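Local coordinates for protein B-agarase (Saccharophagus degradans, PDB 4BQ2) that hydrolyses beta-1,4 linkages in agarose, acting from the chain end as a family 50 exo-beta-agarase, at residues V556-K559 against A560-V563; G447-W451 against G452-D456; Q12-S15 against N16-F19. All blocks are in the same frame, centred on the assembly; numbering follows the deposited sequence. Where two conformers were deposited one is given.

Contact 1: residues V556-K559 against A560-V563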
ATOM      1  N   VAL A 556     -24.744  -5.447 -23.992  1.00 29.14           N
ATOM      2  CA  VAL A 556     -25.748  -4.443 -23.641  1.00 27.82           C
ATOM      3  C   VAL A 556     -25.069  -3.398 -22.764  1.00 30.32           C
ATOM      4  O   VAL A 556     -24.420  -3.756 -21.758  1.00 28.05           O
ATOM      5  CB  VAL A 556     -26.886  -5.073 -22.811  1.00 26.16           C
ATOM      6  CG1 VAL A 556     -27.800  -3.994 -22.215  1.00 25.43           C
ATOM      7  CG2 VAL A 556     -27.653  -6.094 -23.639  1.00 25.68           C
ATOM      8  N   ASP A 557     -25.238  -2.129 -23.146  1.00 29.40           N
ATOM      9  CA  ASP A 557     -24.633  -0.974 -22.464  1.00 31.69           C
ATOM     10  C   ASP A 557     -25.404  -0.523 -21.176  1.00 31.32           C
ATOM     11  O   ASP A 557     -26.039   0.551 -21.100  1.00 31.35           O
ATOM     12  CB  ASP A 557     -24.437   0.151 -23.486  1.00 32.65           C
ATOM     13  CG  ASP A 557     -23.749   1.368 -22.909  1.00 33.51           C
ATOM     14  OD1 ASP A 557     -22.994   1.252 -21.919  1.00 32.39           O
ATOM     15  OD2 ASP A 557     -23.965   2.462 -23.468  1.00 36.01           O
ATOM     16  N   VAL A 558     -25.337  -1.370 -20.161  1.00 28.66           N
ATOM     17  CA  VAL A 558     -25.973  -1.105 -18.872  1.00 26.69           C
ATOM     18  C   VAL A 558     -25.330   0.085 -18.176  1.00 27.55           C
ATOM     19  O   VAL A 558     -25.915   0.680 -17.274  1.00 28.70           O
ATOM     20  CB  VAL A 558     -25.984  -2.364 -17.989  1.00 26.13           C
ATOM     21  CG1 VAL A 558     -26.990  -3.369 -18.534  1.00 25.11           C
ATOM     22  CG2 VAL A 558     -24.597  -2.993 -17.900  1.00 23.28           C
ATOM     23  N   LYS A 559     -24.139   0.456 -18.640  1.00 29.53           N
ATOM     24  CA  LYS A 559     -23.355   1.531 -18.049  1.00 29.90           C
ATOM     25  C   LYS A 559     -24.104   2.855 -18.068  1.00 31.06           C
ATOM     26  O   LYS A 559     -23.954   3.654 -17.164  1.00 28.89           O
ATOM     27  CB  LYS A 559     -22.025   1.634 -18.786  1.00 36.10           C
ATOM     28  CG  LYS A 559     -21.157   2.831 -18.480  1.00 41.09           C
ATOM     29  CD  LYS A 559     -19.772   2.625 -19.095  1.00 48.02           C
ATOM     30  CE  LYS A 559     -19.800   1.937 -20.464  1.00 51.21           C
ATOM     31  NZ  LYS A 559     -20.299   2.767 -21.608  1.00 54.63           N
ATOM     32  N   ALA A 560     -24.927   3.073 -19.097  1.00 30.63           N
ATOM     33  CA  ALA A 560     -25.724   4.302 -19.178  1.00 31.46           C
ATOM     34  C   ALA A 560     -27.059   4.250 -18.394  1.00 29.42           C
ATOM     35  O   ALA A 560     -27.722   5.272 -18.249  1.00 32.07           O
ATOM     36  CB  ALA A 560     -25.945   4.690 -20.640  1.00 31.77           C
ATOM     37  N   LEU A 561     -27.443   3.082 -17.874  1.00 27.14           N
ATOM     38  CA  LEU A 561     -28.698   2.946 -17.110  1.00 26.28           C
ATOM     39  C   LEU A 561     -28.520   3.313 -15.635  1.00 27.29           C
ATOM     40  O   LEU A 561     -27.500   2.969 -15.025  1.00 25.66           O
ATOM     41  CB  LEU A 561     -29.251   1.512 -17.192  1.00 26.32           C
ATOM     42  CG  LEU A 561     -29.403   0.857 -18.577  1.00 27.28           C
ATOM     43  CD1 LEU A 561     -29.820  -0.612 -18.486  1.00 27.48           C
ATOM     44  CD2 LEU A 561     -30.391   1.661 -19.419  1.00 28.15           C
ATOM     45  N   PRO A 562     -29.531   3.982 -15.040  1.00 27.76           N
ATOM     46  CA  PRO A 562     -29.440   4.272 -13.601  1.00 27.49           C
ATOM     47  C   PRO A 562     -29.505   2.968 -12.819  1.00 25.93           C
ATOM     48  O   PRO A 562     -30.165   2.016 -13.259  1.00 25.26           O
ATOM     49  CB  PRO A 562     -30.670   5.143 -13.326  1.00 27.44           C
ATOM     50  CG  PRO A 562     -31.633   4.862 -14.437  1.00 29.54           C
ATOM     51  CD  PRO A 562     -30.828   4.385 -15.626  1.00 29.60           C
ATOM     52  N   VAL A 563     -28.810   2.902 -11.691  1.00 27.49           N
ATOM     53  CA  VAL A 563     -28.867   1.696 -10.866  1.00 27.63           C
ATOM     54  C   VAL A 563     -30.219   1.617 -10.148  1.00 27.06           C
ATOM     55  O   VAL A 563     -30.555   2.483  -9.346  1.00 31.15           O
ATOM     56  CB  VAL A 563     -27.713   1.599  -9.842  1.00 27.85           C
ATOM     57  CG1 VAL A 563     -27.632   0.188  -9.287  1.00 27.88           C
ATOM     58  CG2 VAL A 563     -26.371   1.967 -10.479  1.00 26.41           C
TER
HETATM   59  O   HOH W   1     -26.039   0.725 -14.469  1.00 26.77           O

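Contact 2: residues G447-W451 against G452-D456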
ATOM      1  N   GLY A 447     -13.549  -1.724 -15.223  1.00 23.37           N
ATOM      2  CA  GLY A 447     -13.643  -0.344 -15.721  1.00 25.31           C
ATOM      3  C   GLY A 447     -12.684   0.615 -15.028  1.00 25.43           C
ATOM      4  O   GLY A 447     -12.613   1.797 -15.377  1.00 25.62           O
ATOM      5  N   ALA A 448     -11.950   0.129 -14.029  1.00 24.11           N
ATOM      6  CA  ALA A 448     -10.988   0.969 -13.282  1.00 23.18           C
ATOM      7  C   ALA A 448      -9.904   0.100 -12.669  1.00 22.84           C
ATOM      8  O   ALA A 448      -9.551   0.252 -11.483  1.00 22.30           O
ATOM      9  CB  ALA A 448     -11.687   1.790 -12.200  1.00 25.34           C
ATOM     10  N   ASP A 449      -9.398  -0.828 -13.482  1.00 21.60           N
ATOM     11  CA  ASP A 449      -8.415  -1.801 -13.034  1.00 22.72           C
ATOM     12  C   ASP A 449      -7.124  -1.064 -12.722  1.00 24.21           C
ATOM     13  O   ASP A 449      -6.570  -0.350 -13.588  1.00 25.09           O
ATOM     14  CB  ASP A 449      -8.151  -2.832 -14.129  1.00 22.80           C
ATOM     15  CG  ASP A 449      -9.389  -3.581 -14.545  1.00 24.44           C
ATOM     16  OD1 ASP A 449     -10.284  -3.828 -13.700  1.00 20.39           O
ATOM     17  OD2 ASP A 449      -9.450  -3.943 -15.741  1.00 27.53           O
ATOM     18  N   PHE A 450      -6.649  -1.246 -11.493  1.00 20.67           N
ATOM     19  CA  PHE A 450      -5.482  -0.547 -11.026  1.00 20.81           C
ATOM     20  C   PHE A 450      -4.152  -1.246 -11.339  1.00 20.54           C
ATOM     21  O   PHE A 450      -3.395  -0.819 -12.216  1.00 20.14           O
ATOM     22  CB  PHE A 450      -5.596  -0.212  -9.532  1.00 22.53           C
ATOM     23  CG  PHE A 450      -4.519   0.724  -9.090  1.00 25.33           C
ATOM     24  CD1 PHE A 450      -4.564   2.066  -9.481  1.00 26.92           C
ATOM     25  CD2 PHE A 450      -3.404   0.253  -8.388  1.00 26.06           C
ATOM     26  CE1 PHE A 450      -3.547   2.937  -9.139  1.00 29.60           C
ATOM     27  CE2 PHE A 450      -2.385   1.131  -8.027  1.00 27.34           C
ATOM     28  CZ  PHE A 450      -2.454   2.472  -8.415  1.00 29.73           C
ATOM     29  N   TRP A 451      -3.838  -2.305 -10.610  1.00 19.05           N
ATOM     30  CA  TRP A 451      -2.563  -3.018 -10.849  1.00 19.84           C
ATOM     31  C   TRP A 451      -2.497  -3.726 -12.217  1.00 20.91           C
ATOM     32  O   TRP A 451      -1.411  -3.969 -12.742  1.00 22.77           O
ATOM     33  CB  TRP A 451      -2.313  -4.012  -9.716  1.00 18.99           C
ATOM     34  CG  TRP A 451      -2.049  -3.395  -8.350  1.00 18.39           C
ATOM     35  CD1 TRP A 451      -2.752  -3.632  -7.190  1.00 18.06           C
ATOM     36  CD2 TRP A 451      -0.984  -2.493  -7.996  1.00 19.16           C
ATOM     37  NE1 TRP A 451      -2.202  -2.929  -6.150  1.00 19.30           N
ATOM     38  CE2 TRP A 451      -1.120  -2.211  -6.618  1.00 19.79           C
ATOM     39  CE3 TRP A 451       0.060  -1.881  -8.720  1.00 20.00           C
ATOM     40  CZ2 TRP A 451      -0.243  -1.345  -5.934  1.00 20.08           C
ATOM     41  CZ3 TRP A 451       0.938  -1.026  -8.043  1.00 19.54           C
ATOM     42  CH2 TRP A 451       0.780  -0.767  -6.659  1.00 20.39           C
ATOM     43  N   GLY A 452      -3.651  -4.055 -12.796  1.00 21.47           N
ATOM     44  CA  GLY A 452      -3.709  -4.835 -14.031  1.00 20.79           C
ATOM     45  C   GLY A 452      -5.118  -5.287 -14.316  1.00 20.55           C
ATOM     46  O   GLY A 452      -6.008  -5.156 -13.467  1.00 21.43           O
ATOM     47  N   ALA A 453      -5.338  -5.820 -15.513  1.00 21.10           N
ATOM     48  CA  ALA A 453      -6.663  -6.307 -15.900  1.00 21.34           C
ATOM     49  C   ALA A 453      -7.059  -7.538 -15.073  1.00 19.34           C
ATOM     50  O   ALA A 453      -6.192  -8.287 -14.590  1.00 17.70           O
ATOM     51  CB  ALA A 453      -6.679  -6.656 -17.383  1.00 21.99           C
ATOM     52  N   MET A 454      -8.361  -7.761 -14.956  1.00 18.36           N
ATOM     53  CA  MET A 454      -8.898  -8.883 -14.171  1.00 18.53           C
ATOM     54  C   MET A 454      -8.987 -10.150 -15.025  1.00 19.75           C
ATOM     55  O   MET A 454      -9.222 -10.070 -16.249  1.00 20.60           O
ATOM     56  CB  MET A 454     -10.258  -8.492 -13.591  1.00 17.90           C
ATOM     57  CG  MET A 454     -10.142  -7.452 -12.491  1.00 17.20           C
ATOM     58  SD  MET A 454      -9.286  -8.087 -11.014  1.00 19.14           S
ATOM     59  CE  MET A 454     -10.605  -9.080 -10.298  1.00 17.12           C
ATOM     60  N   PRO A 455      -8.781 -11.327 -14.398  1.00 19.09           N
ATOM     61  CA  PRO A 455      -8.771 -12.552 -15.152  1.00 19.98           C
ATOM     62  C   PRO A 455     -10.172 -13.003 -15.526  1.00 19.89           C
ATOM     63  O   PRO A 455     -11.110 -12.787 -14.760  1.00 20.31           O
ATOM     64  CB  PRO A 455      -8.154 -13.570 -14.161  1.00 20.09           C
ATOM     65  CG  PRO A 455      -8.550 -13.045 -12.802  1.00 18.62           C
ATOM     66  CD  PRO A 455      -8.435 -11.544 -12.975  1.00 19.38           C
ATOM     67  N   ASP A 456     -10.307 -13.622 -16.689  1.00 18.52           N
ATOM     68  CA  ASP A 456     -11.561 -14.326 -17.003  1.00 19.86           C
ATOM     69  C   ASP A 456     -11.477 -15.703 -16.389  1.00 18.06           C
ATOM     70  O   ASP A 456     -10.896 -16.610 -16.965  1.00 18.40           O
ATOM     71  CB  ASP A 456     -11.823 -14.457 -18.513  1.00 19.04           C
ATOM     72  CG  ASP A 456     -13.226 -14.976 -18.793  1.00 21.12           C
ATOM     73  OD1 ASP A 456     -13.693 -15.808 -17.982  1.00 20.82           O
ATOM     74  OD2 ASP A 456     -13.882 -14.530 -19.775  1.00 20.27           O
TER

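Contact 3: residues Q12-S15 against N16-F19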
ATOM      1  N   GLN A  12     -16.005  34.582  14.689  1.00 34.60           N
ATOM      2  CA  GLN A  12     -17.158  33.779  14.298  1.00 37.17           C
ATOM      3  C   GLN A  12     -16.755  32.476  13.619  1.00 36.36           C
ATOM      4  O   GLN A  12     -15.792  32.432  12.834  1.00 35.03           O
ATOM      5  CB  GLN A  12     -18.084  34.582  13.392  1.00 39.13           C
ATOM      6  CG  GLN A  12     -18.631  35.845  14.042  1.00 45.79           C
ATOM      7  CD  GLN A  12     -19.549  36.613  13.114  1.00 52.81           C
ATOM      8  OE1 GLN A  12     -20.279  36.019  12.313  1.00 56.12           O
ATOM      9  NE2 GLN A  12     -19.514  37.949  13.208  1.00 52.90           N
ATOM     10  N   VAL A  13     -17.483  31.405  13.913  1.00 33.50           N
ATOM     11  CA  VAL A  13     -17.311  30.204  13.118  1.00 29.63           C
ATOM     12  C   VAL A  13     -18.034  30.461  11.797  1.00 32.90           C
ATOM     13  O   VAL A  13     -19.269  30.595  11.773  1.00 32.70           O
ATOM     14  CB  VAL A  13     -17.846  28.952  13.839  1.00 30.36           C
ATOM     15  CG1 VAL A  13     -17.717  27.747  12.926  1.00 28.42           C
ATOM     16  CG2 VAL A  13     -17.090  28.717  15.149  1.00 31.38           C
ATOM     17  N   PRO A  14     -17.284  30.551  10.687  1.00 31.81           N
ATOM     18  CA  PRO A  14     -17.920  30.919   9.428  1.00 31.71           C
ATOM     19  C   PRO A  14     -19.056  29.981   9.110  1.00 34.07           C
ATOM     20  O   PRO A  14     -18.991  28.782   9.443  1.00 30.71           O
ATOM     21  CB  PRO A  14     -16.799  30.760   8.402  1.00 33.29           C
ATOM     22  CG  PRO A  14     -15.548  30.973   9.189  1.00 33.28           C
ATOM     23  CD  PRO A  14     -15.825  30.367  10.538  1.00 35.10           C
ATOM     24  N   SER A  15     -20.101  30.532   8.486  1.00 33.56           N
ATOM     25  CA  SER A  15     -21.291  29.757   8.187  1.00 33.18           C
ATOM     26  C   SER A  15     -21.128  28.850   6.965  1.00 31.60           C
ATOM     27  O   SER A  15     -21.925  27.926   6.792  1.00 30.84           O
ATOM     28  CB  SER A  15     -22.530  30.663   8.059  1.00 36.32           C
ATOM     29  OG  SER A  15     -22.445  31.489   6.916  1.00 40.06           O
ATOM     30  N   ASN A  16     -20.102  29.121   6.149  0.50 31.27           N
ATOM     31  CA  ASN A  16     -19.768  28.309   4.976  0.50 30.10           C
ATOM     32  C   ASN A  16     -18.896  27.099   5.312  0.50 28.40           C
ATOM     33  O   ASN A  16     -18.486  26.368   4.410  0.50 27.80           O
ATOM     34  CB  ASN A  16     -19.059  29.149   3.910  0.50 33.91           C
ATOM     35  CG  ASN A  16     -19.894  30.319   3.434  0.50 37.06           C
ATOM     36  OD1 ASN A  16     -21.130  30.257   3.407  0.50 39.27           O
ATOM     37  ND2 ASN A  16     -19.222  31.401   3.051  0.50 39.06           N
ATOM     38  N   ILE A  17     -18.605  26.900   6.595  1.00 25.78           N
ATOM     39  CA  ILE A  17     -17.824  25.741   7.038  1.00 25.05           C
ATOM     40  C   ILE A  17     -18.684  24.742   7.782  1.00 24.63           C
ATOM     41  O   ILE A  17     -19.326  25.074   8.767  1.00 27.94           O
ATOM     42  CB  ILE A  17     -16.587  26.116   7.882  1.00 24.15           C
ATOM     43  CG1 ILE A  17     -15.688  27.082   7.102  1.00 23.13           C
ATOM     44  CG2 ILE A  17     -15.802  24.838   8.242  1.00 23.18           C
ATOM     45  CD1 ILE A  17     -14.602  27.715   7.939  1.00 27.97           C
ATOM     46  N   HIS A  18     -18.647  23.498   7.338  1.00 24.27           N
ATOM     47  CA  HIS A  18     -19.520  22.453   7.887  1.00 24.21           C
ATOM     48  C   HIS A  18     -18.714  21.395   8.644  1.00 23.71           C
ATOM     49  O   HIS A  18     -17.603  21.028   8.217  1.00 22.93           O
ATOM     50  CB  HIS A  18     -20.327  21.843   6.736  1.00 26.78           C
ATOM     51  CG  HIS A  18     -21.003  22.882   5.889  1.00 31.50           C
ATOM     52  ND1 HIS A  18     -22.283  23.328   6.140  1.00 32.74           N
ATOM     53  CD2 HIS A  18     -20.542  23.627   4.853  1.00 33.61           C
ATOM     54  CE1 HIS A  18     -22.596  24.278   5.276  1.00 34.98           C
ATOM     55  NE2 HIS A  18     -21.554  24.485   4.489  1.00 36.21           N
ATOM     56  N   PHE A  19     -19.269  20.915   9.758  1.00 21.21           N
ATOM     57  CA  PHE A  19     -18.526  20.038  10.666  1.00 23.24           C
ATOM     58  C   PHE A  19     -19.085  18.627  10.683  1.00 23.46           C
ATOM     59  O   PHE A  19     -20.283  18.429  10.923  1.00 25.02           O
ATOM     60  CB  PHE A  19     -18.421  20.689  12.039  1.00 22.58           C
ATOM     61  CG  PHE A  19     -17.809  22.063  11.962  1.00 25.33           C
ATOM     62  CD1 PHE A  19     -16.452  22.209  11.628  1.00 26.04           C
ATOM     63  CD2 PHE A  19     -18.586  23.205  12.119  1.00 26.57           C
ATOM     64  CE1 PHE A  19     -15.879  23.472  11.512  1.00 25.94           C
ATOM     65  CE2 PHE A  19     -18.022  24.471  12.015  1.00 25.78           C
ATOM     66  CZ  PHE A  19     -16.676  24.611  11.695  1.00 24.52           C
TER

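Contact 1: residues V556-K559 against A560-V563
Val558 and Leu561 meet in a local contact round a short 3-10 segment, residues 558-560. The segment lies on the surface, in the loop between helix 549-552 and helix 565-593. An inverse gamma turn centred on Asp557 leads into it. Leu561 N donates to Val558 O at 2.9 Å, an i+3 bond of the 3-10 kind. A weaker bond of the same spacing runs from Ala560 N to Asp557 O, at 3.4 Å.

Val558 O has a second partner, a water that donates to it at 2.8 Å. The same water donates to Leu561 O at 2.7 Å, so it bridges the two carbonyls. CG1 of Val558 lies 4.0 Å from CD1 of Leu561, and the two side chains cross at a slant. In Leu561, CG beside the backbone N (chi1 -51°) and an extended chi2 set CD1 against Val558, 3.9 Å from its CA. Tyr571 of helix 565-593 and Leu511 touch Val558, while Leu567 touches Leu561.

The exposed Lys559 folds back toward Asp557. Its chain bends at chi3 and chi4, and NZ reaches OD1 of Asp557 at 3.1 Å in a salt bridge. NZ comes from the syn side of the carboxylate, 32° out of its plane. Lys559 also touches Ile508 of helix 505-511, and Lys501 NZ bonds to Lys559 O. The apolar pair thus packs on the protein, and the water joins Val558 O to Leu561 O. The ion pair closes separately from Lys559 to Asp557, where solvent probably weakens it.

Contact 2: residues G447-W451 against G452-D456
Asp449 reaches across to Gly452, Ala453 and Met454, and its side chain carries the contact. CB lies 3.2 Å from Gly452 O. The carboxylate oxygens approach the next two residues: OD2 is 3.7 Å from Ala453 CA, and OD1 is 3.8 Å from Met454 CG. These are van der Waals approaches, and no hydrogen bond links the two segments. CG of Asp449 sits beside its own backbone N (chi1 -59°), which turns the carboxylate toward the returning chain. The Asp449 and Met454 side chains cross at an angle. Met454 bends at chi2 and chi3, so only CG comes near Asp449 and the sulfur turns off elsewhere.

The polar end of Asp449 is held from the residues just before it. OD1 is hydrogen-bonded to Ser446 OG, and OD2 to Ser445 OG. Ser446 OG also bonds to Ala448 N. Two hydroxyls thus grip the carboxylate and limit its rotation.

This loop closes a small antiparallel hairpin made of strand 443-444 and strand 454-455. Backbone bonds join Met454 with Val444 and Asp456 with Lys442. The side chain of Met454 also touches Val444.

Further along the loop, Phe450 and Trp451 meet as neighbours in sequence. The edge of the Phe450 ring comes over one face of the indole, with Phe450 CD2 3.6 Å above the plane of Trp451, over its centre. Trp451 NE1 is hydrogen-bonded to Glu491 OE1, which, with the Phe450 ring on its face, restrains the indole. A glycerol lies about 3 Å from the Trp451 side chain at the nearest atoms. It probably comes from the crystallisation liquor, but it may mark a pocket. Further out, the loop backbone is anchored by Asn130 ND2 at Asp449 O and by Ser493 OG at Phe450 N.

Contact 3: residues Q12-S15 against N16-F19
Pro14 and Ile17 are the first and last residues of a type I beta turn, which leads from the loop after strand 3-6 into strand 17-20. The turn belongs to the carbohydrate-binding-module-like domain, whose many antiparallel strands are consistent with a beta-sandwich.

Asn16 comes first, at the third position of the turn. It joins the chain to the neighbouring strand region through a backbone hydrogen bond with Val57.

Ile17 follows and closes the turn. Its N donates to Pro14 O, but the bond is weak, at 3.4 Å. The side chain lies next to the proline ring and points the same way. CG1 stands beside the backbone N (chi1 -56°) and the chain then extends, so that CD1 comes against the ring. CD1 is 3.6 Å from Pro14 CG and 3.8 Å from Pro14 CB. Phe6 of strand 3-6 touches both side chains, and Leu54 and Ile56 of strand 51-56 pack on Ile17. Ile17, which is buried, thus anchors the turn on strands 3-6 and 51-56.

His18 is directed away at its base and is exposed. Its ring swings back, and CE1 comes within 4.0 Å of Ser15 O, which lies obliquely to the ring. This is a loose approach. Backbone bonding of His18 with Ala55 continues the antiparallel pairing of the strand.

Phe19 ends the segment and reaches back past the turn to Val13. Ala24 and Leu54 touch the Phe19 side chain, and Ile26 touches that of Val13. CG1 of Val13 is anti to its backbone N (chi1 176°). This methyl meets the edge of the Phe19 ring, near its plane, 3.4 Å from CE2 and 3.5 Å from CZ.

Overall arrangement
Contact 1 and contact 2 lie on the same side of the chain's centre. Their own centres are about 20 Å apart, and their nearest atoms are about 8 Å apart without touching. Contact 3 is remote from both: its centre is about 39 Å from that of contact 1 and about 42 Å from that of contact 2. It belongs to the carbohydrate-binding-module-like domain. There the Pro14 side chain is about 11 Å from the bound calcium ion, whose site includes Asp7, Glu9, Ser37, Lys38 and Asp185. Contact 2 is the one with a glycerol beside it and is nearer the centre of the chain, about 17 Å away. Contact 1 lies about 32 Å from that centre.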